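Local structure of glucokinase (Thermus thermophilus, 3VOV) at residues Ala111-Ala114 against Glu115-Gly119; Thr200-Leu203 against Phe204-Gln208; Ala222-Val225 against Gly226-Leu229; Glu253-Trp256 against Glu257-Glu261. The protein probably phosphorylates glucose and related hexoses at the expense of ATP, as a zinc-containing hexokinase of the ROK family. All blocks are in the same frame, centred on the assembly; numbering follows the deposited sequence.

Interaction 1. Residues Ala111-Ala114 against Glu115-Gly119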
loop_
_atom_site.group_PDB
_atom_site.type_symbol
_atom_site.label_atom_id
_atom_site.label_comp_id
_atom_site.label_asym_id
_atom_site.label_seq_id
_atom_site.Cartn_x
_atom_site.Cartn_y
_atom_site.Cartn_z
ATOM N N ALA B 111 9.677 -15.567 -26.384
ATOM C CA ALA B 111 9.345 -14.289 -26.990
ATOM C C ALA B 111 10.388 -13.236 -26.633
ATOM O O ALA B 111 10.796 -12.442 -27.485
ATOM C CB ALA B 111 7.891 -13.809 -26.629
ATOM N N ALA B 112 10.840 -13.220 -25.376
ATOM C CA ALA B 112 11.858 -12.256 -24.971
ATOM C C ALA B 112 13.174 -12.412 -25.791
ATOM O O ALA B 112 13.774 -11.415 -26.231
ATOM C CB ALA B 112 12.168 -12.420 -23.443
ATOM N N LEU B 113 13.645 -13.654 -25.952
ATOM C CA LEU B 113 14.844 -13.946 -26.776
ATOM C C LEU B 113 14.674 -13.455 -28.219
ATOM O O LEU B 113 15.573 -12.866 -28.803
ATOM C CB LEU B 113 15.161 -15.466 -26.736
ATOM C CG LEU B 113 16.456 -16.064 -27.300
ATOM C CD1 LEU B 113 17.684 -15.451 -26.589
ATOM C CD2 LEU B 113 16.469 -17.625 -27.208
ATOM N N ALA B 114 13.489 -13.681 -28.779
ATOM C CA ALA B 114 13.191 -13.316 -30.109
ATOM C C ALA B 114 13.182 -11.792 -30.252
ATOM O O ALA B 114 13.822 -11.255 -31.144
ATOM C CB ALA B 114 11.838 -13.951 -30.569
ATOM N N GLU B 115 12.490 -11.090 -29.373
ATOM C CA GLU B 115 12.510 -9.611 -29.441
ATOM C C GLU B 115 13.911 -9.060 -29.259
ATOM O O GLU B 115 14.282 -8.018 -29.849
ATOM C CB GLU B 115 11.555 -8.990 -28.409
ATOM C CG GLU B 115 10.100 -9.283 -28.708
ATOM C CD GLU B 115 9.516 -8.476 -29.838
ATOM O OE1 GLU B 115 10.115 -7.438 -30.248
ATOM O OE2 GLU B 115 8.401 -8.880 -30.286
ATOM N N HIS B 116 14.706 -9.743 -28.463
ATOM C CA HIS B 116 16.097 -9.333 -28.279
ATOM C C HIS B 116 16.975 -9.415 -29.530
ATOM O O HIS B 116 17.677 -8.469 -29.844
ATOM C CB HIS B 116 16.740 -10.172 -27.191
ATOM C CG HIS B 116 18.133 -9.760 -26.867
ATOM N ND1 HIS B 116 18.421 -8.819 -25.901
ATOM C CD2 HIS B 116 19.328 -10.184 -27.358
ATOM C CE1 HIS B 116 19.742 -8.663 -25.826
ATOM N NE2 HIS B 116 20.314 -9.492 -26.686
ATOM N N HIS B 117 16.966 -10.580 -30.177
ATOM C CA HIS B 117 17.750 -10.849 -31.360
ATOM C C HIS B 117 17.172 -10.351 -32.660
ATOM O O HIS B 117 17.920 -9.954 -33.528
ATOM C CB HIS B 117 18.050 -12.349 -31.458
ATOM C CG HIS B 117 18.995 -12.821 -30.403
ATOM N ND1 HIS B 117 20.350 -12.579 -30.456
ATOM C CD2 HIS B 117 18.771 -13.454 -29.228
ATOM C CE1 HIS B 117 20.926 -13.067 -29.370
ATOM N NE2 HIS B 117 19.984 -13.606 -28.606
ATOM N N LEU B 118 15.865 -10.366 -32.807
ATOM C CA LEU B 118 15.185 -10.085 -34.091
ATOM C C LEU B 118 14.173 -8.920 -34.049
ATOM O O LEU B 118 13.640 -8.535 -35.067
ATOM C CB LEU B 118 14.399 -11.359 -34.498
ATOM C CG LEU B 118 15.089 -12.558 -35.207
ATOM C CD1 LEU B 118 16.603 -12.643 -35.147
ATOM C CD2 LEU B 118 14.454 -13.961 -34.911
ATOM N N GLY B 119 13.854 -8.399 -32.864
ATOM C CA GLY B 119 12.717 -7.495 -32.722
ATOM C C GLY B 119 13.096 -6.188 -32.049
ATOM O O GLY B 119 14.167 -5.627 -32.312
#
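Leu-113 turns its CG anti to the backbone N (chi1 -170°), while His-117, one helical turn on, keeps its CG beside the backbone N (chi1 -69°). These two rotations bring the leucine branch and the imidazole together. CD1 of Leu-113 comes in at the edge of the His-117 ring, in its plane, and lies 3.5 Å from CD2. The same carbon, CD2 of His-117, is 3.3 Å from the backbone O of Leu-113. One face of the His-117 imidazole is covered by its neighbour: CD2 of His-116 stands over the ring centre, 3.7 Å above the plane. The ring is thus fixed by an edge contact, a face contact and its own NE2, which hydrogen-bonds to the carbonyl O of Gly-144. An alanine in place of His-117 is likely to leave that carbonyl without its mate and to open a gap beside CD1 of Leu-113.

Backbone bonds of the helix run beneath. Glu-115 N binds Ala-111 O at 2.9 Å, and Leu-118 N binds Ala-114 O at 2.8 Å. The bent side chain of Glu-115 passes Ala-111 O with its CG. Its carboxylate takes the backbone N-H groups of Ala-120, Arg-279 and Leu-280, so this buried charge is probably well compensated. His-116 ND1 is hydrogen-bonded to Ser-127 OG.

The contact lies in the later part of helix 107-118. Ala-111, Leu-113 and His-117 pack on helix 284-299. Ala-112 and His-116 touch Val-141 of strand 136-142, and Ala-111, Ala-112 and Glu-115 touch Tyr-129 of strand 127-132.

Interaction 2. Residues Thr200-Leu203 against Phe204-Gln208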
loop_
_atom_site.group_PDB
_atom_site.type_symbol
_atom_site.label_atom_id
_atom_site.label_comp_id
_atom_site.label_asym_id
_atom_site.label_seq_id
_atom_site.Cartn_x
_atom_site.Cartn_y
_atom_site.Cartn_z
ATOM N N THR B 200 -12.210 -7.859 -21.330
ATOM C CA THR B 200 -11.312 -6.759 -21.694
ATOM C C THR B 200 -11.817 -5.968 -22.911
ATOM O O THR B 200 -11.628 -4.745 -22.966
ATOM C CB THR B 200 -9.892 -7.236 -22.014
ATOM O OG1 THR B 200 -9.961 -8.176 -23.082
ATOM C CG2 THR B 200 -9.236 -7.899 -20.787
ATOM N N ARG B 201 -12.424 -6.653 -23.898
ATOM C CA ARG B 201 -13.105 -5.917 -24.988
ATOM C C ARG B 201 -14.154 -4.918 -24.500
ATOM O O ARG B 201 -14.104 -3.779 -24.898
ATOM C CB ARG B 201 -13.714 -6.836 -26.051
ATOM C CG ARG B 201 -12.705 -7.219 -27.103
ATOM C CD ARG B 201 -12.615 -8.724 -27.324
ATOM N NE ARG B 201 -13.750 -9.254 -28.079
ATOM C CZ ARG B 201 -14.538 -10.266 -27.695
ATOM N NH1 ARG B 201 -14.363 -10.909 -26.534
ATOM N NH2 ARG B 201 -15.521 -10.634 -28.498
ATOM N N GLU B 202 -15.092 -5.362 -23.659
ATOM C CA GLU B 202 -16.145 -4.500 -23.114
ATOM C C GLU B 202 -15.486 -3.420 -22.220
ATOM O O GLU B 202 -15.818 -2.226 -22.328
ATOM C CB GLU B 202 -17.204 -5.369 -22.396
ATOM C CG GLU B 202 -18.242 -4.708 -21.435
ATOM C CD GLU B 202 -19.337 -3.909 -22.114
ATOM O OE1 GLU B 202 -19.367 -3.776 -23.368
ATOM O OE2 GLU B 202 -20.199 -3.382 -21.378
ATOM N N LEU B 203 -14.518 -3.813 -21.392
ATOM C CA LEU B 203 -13.788 -2.842 -20.557
ATOM C C LEU B 203 -13.150 -1.726 -21.396
ATOM O O LEU B 203 -13.294 -0.543 -21.070
ATOM C CB LEU B 203 -12.729 -3.524 -19.652
ATOM C CG LEU B 203 -11.868 -2.579 -18.784
ATOM C CD1 LEU B 203 -12.723 -1.781 -17.770
ATOM C CD2 LEU B 203 -10.703 -3.352 -18.084
ATOM N N PHE B 204 -12.472 -2.079 -22.488
ATOM C CA PHE B 204 -11.814 -1.054 -23.300
ATOM C C PHE B 204 -12.828 -0.157 -24.089
ATOM O O PHE B 204 -12.564 1.014 -24.346
ATOM C CB PHE B 204 -10.771 -1.662 -24.252
ATOM C CG PHE B 204 -9.557 -2.277 -23.565
ATOM C CD1 PHE B 204 -8.773 -3.210 -24.242
ATOM C CD2 PHE B 204 -9.165 -1.897 -22.262
ATOM C CE1 PHE B 204 -7.641 -3.797 -23.628
ATOM C CE2 PHE B 204 -8.044 -2.475 -21.648
ATOM C CZ PHE B 204 -7.271 -3.422 -22.340
ATOM N N ARG B 205 -13.974 -0.713 -24.469
ATOM C CA ARG B 205 -15.055 0.091 -25.084
ATOM C C ARG B 205 -15.562 1.121 -24.067
ATOM O O ARG B 205 -15.650 2.311 -24.368
ATOM C CB ARG B 205 -16.212 -0.831 -25.539
ATOM C CG ARG B 205 -17.559 -0.101 -25.799
ATOM C CD ARG B 205 -18.757 -1.036 -26.062
ATOM N NE ARG B 205 -19.453 -1.415 -24.828
ATOM C CZ ARG B 205 -20.145 -0.587 -24.042
ATOM N NH1 ARG B 205 -20.245 0.717 -24.316
ATOM N NH2 ARG B 205 -20.748 -1.071 -22.957
ATOM N N LEU B 206 -15.866 0.656 -22.854
ATOM C CA LEU B 206 -16.268 1.538 -21.766
ATOM C C LEU B 206 -15.250 2.651 -21.502
ATOM O O LEU B 206 -15.617 3.824 -21.309
ATOM C CB LEU B 206 -16.531 0.725 -20.500
ATOM C CG LEU B 206 -17.828 -0.095 -20.431
ATOM C CD1 LEU B 206 -17.726 -1.123 -19.344
ATOM C CD2 LEU B 206 -19.055 0.846 -20.237
ATOM N N PHE B 207 -13.972 2.277 -21.509
ATOM C CA PHE B 207 -12.876 3.230 -21.366
ATOM C C PHE B 207 -12.902 4.305 -22.475
ATOM O O PHE B 207 -12.887 5.539 -22.206
ATOM C CB PHE B 207 -11.522 2.493 -21.349
ATOM C CG PHE B 207 -10.323 3.415 -21.192
ATOM C CD1 PHE B 207 -9.774 3.655 -19.941
ATOM C CD2 PHE B 207 -9.755 4.039 -22.289
ATOM C CE1 PHE B 207 -8.664 4.470 -19.779
ATOM C CE2 PHE B 207 -8.652 4.887 -22.139
ATOM C CZ PHE B 207 -8.108 5.104 -20.856
ATOM N N GLN B 208 -12.931 3.840 -23.722
ATOM C CA GLN B 208 -12.965 4.749 -24.866
ATOM C C GLN B 208 -14.234 5.643 -24.864
ATOM O O GLN B 208 -14.170 6.799 -25.251
ATOM C CB GLN B 208 -12.775 3.985 -26.192
ATOM C CG GLN B 208 -11.364 3.426 -26.397
ATOM C CD GLN B 208 -10.274 4.454 -26.819
ATOM O OE1 GLN B 208 -9.983 5.446 -26.104
ATOM N NE2 GLN B 208 -9.597 4.155 -27.938
#
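Glu-202 and Arg-205, three residues apart on helix 200-208, join in a salt bridge, with their side chains side by side and pointing the same way. Arg-205 grips side-on, giving one nitrogen to each carboxylate oxygen. NE reaches Glu-202 OE1 at 2.8 Å, with the oxygen near the guanidinium plane but met from above the carboxylate plane. NH2 reaches Glu-202 OE2 at 2.9 Å on the syn side, tilted out of that plane. The two planes are 50° apart. A bend at chi2 of Glu-202 (73°) and another at chi3 of Arg-205 (89°) bring the groups together. CG of Leu-206 lies under one guanidinium face, offset toward the rim.

Phe-204 contributes most on another side of the helix. The carbonyl O of Thr-200 sits over one face of its ring, 3.3 Å from CG. The same oxygen accepts the backbone N-H of Phe-204 at 2.8 Å. Leu-203 meets the ring more loosely, with its CG 4.5 Å from CD2 of Phe-204. Leu-203 is buried against helices 183-194 and 212-236.

OE2 of Glu-202 also forms a salt bridge with Arg-196 NH1. An alanine at Glu-202 would probably leave Arg-205 and Arg-196 without their shared negative partner and the Arg-205 guanidinium freer to turn. The carboxylate thus ties two positive charges together, one within the helix and one from the preceding loop, and probably steadies both.

Interaction 3. Residues Ala222-Val225 against Gly226-Leu229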
loop_
_atom_site.group_PDB
_atom_site.type_symbol
_atom_site.label_atom_id
_atom_site.label_comp_id
_atom_site.label_asym_id
_atom_site.label_seq_id
_atom_site.Cartn_x
_atom_site.Cartn_y
_atom_site.Cartn_z
ATOM N N ALA B 222 -2.479 0.161 -15.838
ATOM C CA ALA B 222 -1.364 0.724 -16.638
ATOM C C ALA B 222 -0.206 1.266 -15.781
ATOM O O ALA B 222 0.970 0.988 -16.063
ATOM C CB ALA B 222 -1.893 1.840 -17.641
ATOM N N ARG B 223 -0.510 2.037 -14.744
ATOM C CA ARG B 223 0.553 2.529 -13.865
ATOM C C ARG B 223 1.330 1.402 -13.135
ATOM O O ARG B 223 2.526 1.553 -12.900
ATOM C CB ARG B 223 -0.013 3.509 -12.812
ATOM C CG ARG B 223 -0.632 4.833 -13.432
ATOM C CD ARG B 223 -0.827 5.890 -12.339
ATOM N NE ARG B 223 -1.831 5.443 -11.392
ATOM C CZ ARG B 223 -3.145 5.534 -11.592
ATOM N NH1 ARG B 223 -3.628 6.120 -12.690
ATOM N NH2 ARG B 223 -3.966 5.067 -10.670
ATOM N N TYR B 224 0.643 0.337 -12.700
ATOM C CA TYR B 224 1.347 -0.763 -12.014
ATOM C C TYR B 224 2.336 -1.429 -12.954
ATOM O O TYR B 224 3.418 -1.844 -12.534
ATOM C CB TYR B 224 0.382 -1.803 -11.446
ATOM C CG TYR B 224 -0.176 -1.407 -10.071
ATOM C CD1 TYR B 224 0.684 -1.156 -8.992
ATOM C CD2 TYR B 224 -1.539 -1.327 -9.862
ATOM C CE1 TYR B 224 0.158 -0.821 -7.694
ATOM C CE2 TYR B 224 -2.084 -0.978 -8.612
ATOM C CZ TYR B 224 -1.235 -0.702 -7.561
ATOM O OH TYR B 224 -1.787 -0.392 -6.376
ATOM N N VAL B 225 1.982 -1.505 -14.238
ATOM C CA VAL B 225 2.925 -2.067 -15.222
ATOM C C VAL B 225 4.144 -1.141 -15.316
ATOM O O VAL B 225 5.261 -1.624 -15.261
ATOM C CB VAL B 225 2.287 -2.291 -16.596
ATOM C CG1 VAL B 225 3.376 -2.742 -17.604
ATOM C CG2 VAL B 225 1.150 -3.371 -16.491
ATOM N N GLY B 226 3.918 0.177 -15.416
ATOM C CA GLY B 226 5.003 1.144 -15.438
ATOM C C GLY B 226 5.884 1.061 -14.209
ATOM O O GLY B 226 7.135 1.117 -14.281
ATOM N N ILE B 227 5.245 0.942 -13.048
ATOM C CA ILE B 227 6.000 0.859 -11.814
ATOM C C ILE B 227 6.803 -0.437 -11.757
ATOM O O ILE B 227 7.966 -0.439 -11.282
ATOM C CB ILE B 227 5.063 0.947 -10.556
ATOM C CG1 ILE B 227 4.440 2.345 -10.464
ATOM C CG2 ILE B 227 5.863 0.624 -9.244
ATOM C CD1 ILE B 227 3.300 2.428 -9.373
ATOM N N GLY B 228 6.183 -1.550 -12.165
ATOM C CA GLY B 228 6.870 -2.853 -12.060
ATOM C C GLY B 228 8.080 -2.908 -12.990
ATOM O O GLY B 228 9.138 -3.377 -12.613
ATOM N N LEU B 229 7.941 -2.361 -14.186
ATOM C CA LEU B 229 9.057 -2.290 -15.147
ATOM C C LEU B 229 10.167 -1.350 -14.647
ATOM O O LEU B 229 11.341 -1.687 -14.716
ATOM C CB LEU B 229 8.536 -1.853 -16.512
ATOM C CG LEU B 229 7.641 -2.870 -17.276
ATOM C CD1 LEU B 229 7.078 -2.198 -18.530
ATOM C CD2 LEU B 229 8.447 -4.166 -17.640
#
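The middle of helix 212-236, which packs against the sheet holding strand 127-132, contains this contact between Ala-222 to Val-225 and Gly-226 to Leu-229. Val-225 and Leu-229 lie side by side on one flank, pointing the same way. CG1 of Val-225 is 3.9 Å from CD1 of Leu-229. That branch of the valine is anti to the backbone N (chi1 174°), which sets it beside the leucine. Both side chains touch Leu-130 of strand 127-132.

On another flank, CD1 of Ile-227 stands 4.5 Å from CD1 of the Tyr-224 ring. CG1 of Ile-227 lies much closer to the backbone, 3.2 Å from Arg-223 O. That oxygen also accepts the N-H of Ile-227 at 2.8 Å. Gly-228 N binds Tyr-224 O, also at 2.8 Å. A CB on Gly-228 would lie tightly against the same Tyr-224 O.

The Tyr-224 and Ile-227 flank faces other copies of the protein. Tyr-224 OH hydrogen-bonds to the carbonyl O of Gly-165 of the third subunit, and Ile-227 packs on Thr-161 of the second. Arg-223 NE makes a weak hydrogen bond to a glycerol, probably from the crystallisation liquor.

The chemistry is thus divided round the helix. Apolar branches meet the sheet by packing alone, while the phenol oxygen provides a directional bond between subunits, which probably helps to fix how they meet.

Interaction 4. Residues Glu253-Trp256 against Glu257-Glu261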
loop_
_atom_site.group_PDB
_atom_site.type_symbol
_atom_site.label_atom_id
_atom_site.label_comp_id
_atom_site.label_asym_id
_atom_site.label_seq_id
_atom_site.Cartn_x
_atom_site.Cartn_y
_atom_site.Cartn_z
ATOM N N GLU B 253 -5.150 4.111 -26.285
ATOM C CA GLU B 253 -3.921 4.918 -26.206
ATOM C C GLU B 253 -3.654 5.595 -24.847
ATOM O O GLU B 253 -2.472 5.800 -24.464
ATOM C CB GLU B 253 -3.873 5.972 -27.305
ATOM C CG GLU B 253 -2.422 6.321 -27.676
ATOM C CD GLU B 253 -1.642 5.125 -28.226
ATOM O OE1 GLU B 253 -2.217 4.357 -29.064
ATOM O OE2 GLU B 253 -0.441 4.972 -27.843
ATOM N N GLY B 254 -4.718 5.961 -24.141
ATOM C CA GLY B 254 -4.576 6.429 -22.752
ATOM C C GLY B 254 -3.847 5.421 -21.865
ATOM O O GLY B 254 -3.196 5.809 -20.878
ATOM N N TYR B 255 -3.938 4.123 -22.207
ATOM C CA TYR B 255 -3.308 3.080 -21.372
ATOM C C TYR B 255 -1.806 3.201 -21.506
ATOM O O TYR B 255 -1.093 3.290 -20.541
ATOM C CB TYR B 255 -3.782 1.680 -21.787
ATOM C CG TYR B 255 -3.025 0.506 -21.156
ATOM C CD1 TYR B 255 -3.470 -0.074 -19.947
ATOM C CD2 TYR B 255 -1.922 -0.074 -21.800
ATOM C CE1 TYR B 255 -2.798 -1.166 -19.397
ATOM C CE2 TYR B 255 -1.239 -1.175 -21.234
ATOM C CZ TYR B 255 -1.700 -1.715 -20.049
ATOM O OH TYR B 255 -1.012 -2.764 -19.493
ATOM N N TRP B 256 -1.344 3.270 -22.742
ATOM C CA TRP B 256 0.075 3.362 -23.024
ATOM C C TRP B 256 0.677 4.646 -22.463
ATOM O O TRP B 256 1.767 4.619 -21.858
ATOM C CB TRP B 256 0.339 3.196 -24.519
ATOM C CG TRP B 256 1.699 2.657 -24.760
ATOM C CD1 TRP B 256 2.878 3.380 -24.794
ATOM C CD2 TRP B 256 2.074 1.272 -24.925
ATOM N NE1 TRP B 256 3.944 2.523 -25.003
ATOM C CE2 TRP B 256 3.481 1.232 -25.068
ATOM C CE3 TRP B 256 1.352 0.070 -25.015
ATOM C CZ2 TRP B 256 4.180 0.038 -25.272
ATOM C CZ3 TRP B 256 2.058 -1.122 -25.232
ATOM C CH2 TRP B 256 3.444 -1.123 -25.347
ATOM N N GLU B 257 -0.053 5.760 -22.577
ATOM C CA GLU B 257 0.435 7.027 -22.030
ATOM C C GLU B 257 0.622 6.975 -20.502
ATOM O O GLU B 257 1.635 7.444 -19.974
ATOM C CB GLU B 257 -0.502 8.202 -22.403
ATOM C CG GLU B 257 -0.731 8.341 -23.930
ATOM C CD GLU B 257 -1.942 9.253 -24.345
ATOM O OE1 GLU B 257 -2.883 9.532 -23.543
ATOM O OE2 GLU B 257 -1.941 9.671 -25.533
ATOM N N ALA B 258 -0.373 6.423 -19.804
ATOM C CA ALA B 258 -0.360 6.350 -18.349
ATOM C C ALA B 258 0.741 5.409 -17.906
ATOM O O ALA B 258 1.410 5.668 -16.951
ATOM C CB ALA B 258 -1.702 5.896 -17.826
ATOM N N LEU B 259 0.949 4.324 -18.630
ATOM C CA LEU B 259 1.991 3.380 -18.296
ATOM C C LEU B 259 3.378 4.027 -18.425
ATOM O O LEU B 259 4.228 3.904 -17.560
ATOM C CB LEU B 259 1.881 2.209 -19.259
ATOM C CG LEU B 259 2.739 0.995 -19.043
ATOM C CD1 LEU B 259 1.980 -0.184 -19.738
ATOM C CD2 LEU B 259 4.117 1.209 -19.664
ATOM N N LEU B 260 3.617 4.663 -19.552
ATOM C CA LEU B 260 4.875 5.341 -19.798
ATOM C C LEU B 260 5.151 6.444 -18.789
ATOM O O LEU B 260 6.285 6.627 -18.369
ATOM C CB LEU B 260 4.809 5.982 -21.171
ATOM C CG LEU B 260 5.264 5.158 -22.333
ATOM C CD1 LEU B 260 5.107 6.070 -23.578
ATOM C CD2 LEU B 260 6.759 4.862 -22.044
ATOM N N GLU B 261 4.108 7.188 -18.420
ATOM C CA GLU B 261 4.270 8.239 -17.417
ATOM C C GLU B 261 4.662 7.639 -16.046
ATOM O O GLU B 261 5.566 8.167 -15.376
ATOM C CB GLU B 261 3.020 9.129 -17.340
ATOM C CG GLU B 261 3.062 10.257 -16.270
ATOM C CD GLU B 261 4.183 11.295 -16.457
ATOM O OE1 GLU B 261 4.429 12.051 -15.481
ATOM O OE2 GLU B 261 4.819 11.356 -17.543
#
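Trp-256 and Leu-260 meet one turn apart on helix 253-265. CD1 of Leu-260 lies at the indole edge, near its plane, 3.7 Å from CD1 of Trp-256. CG of Leu-260 is nearly as close, 3.9 Å from the same indole carbon. Next to this pair, CD1 of Leu-259 approaches the Tyr-255 ring obliquely, 3.7 Å from CE2. CG of Tyr-255 lies anti to the backbone N (chi1 170°), which carries the ring to CD1 of Leu-259.

Glu-257 leans back over the first turn. Its CG is 3.1 Å from the carbonyl O of Glu-253, and OE1 is 3.6 Å from CA of Gly-254. The chain is extended beyond CG, and it crosses Glu-253 at about a right angle. The two carboxylates keep apart, with OE2 of Glu-253 5.4 Å from OE2 of Glu-257, so any repulsion is probably modest.

Behind these side chains, backbone bonds set the spacing. Leu-259 N binds Tyr-255 O and Leu-260 N binds Trp-256 O, both at 3.0 Å. Farther out, Arg-277 makes a cation-pi contact with the indole of Trp-256.

Tyr-255 and Leu-259 pack on Val-225 of helix 212-236. Leu-259 and Leu-260 rest on Leu-275 of strand 275-277, and Trp-256 reaches Leu-243 of strand 240-244 and Leu-249 of helix 246-249. The segment thus bridges helix 212-236 and the edge of the sheet.

Overall arrangement
The four contacts follow one another along the chain, each within a single helix: 107-118, 200-208, 212-236 and 253-265. Interactions 3 and 4 are closest, with centres 10 Å apart. They touch directly, for example Val-225 CG1 to Leu-259 CD1 at 3.6 Å. Interaction 2 lies farther out, its centre 24 Å from that of the chain, and meets interaction 4 through Phe-207 and Gly-254. Interaction 1 stands apart, about 10 Å from interaction 4 between nearest atoms. Interactions 1, 3 and 4 pack against the mixed sheet containing strands 127-132 and 240-244 in this actin-like ATPase fold. Interactions 1 and 3 cover its opposite faces, and interaction 4 packs beside interaction 3.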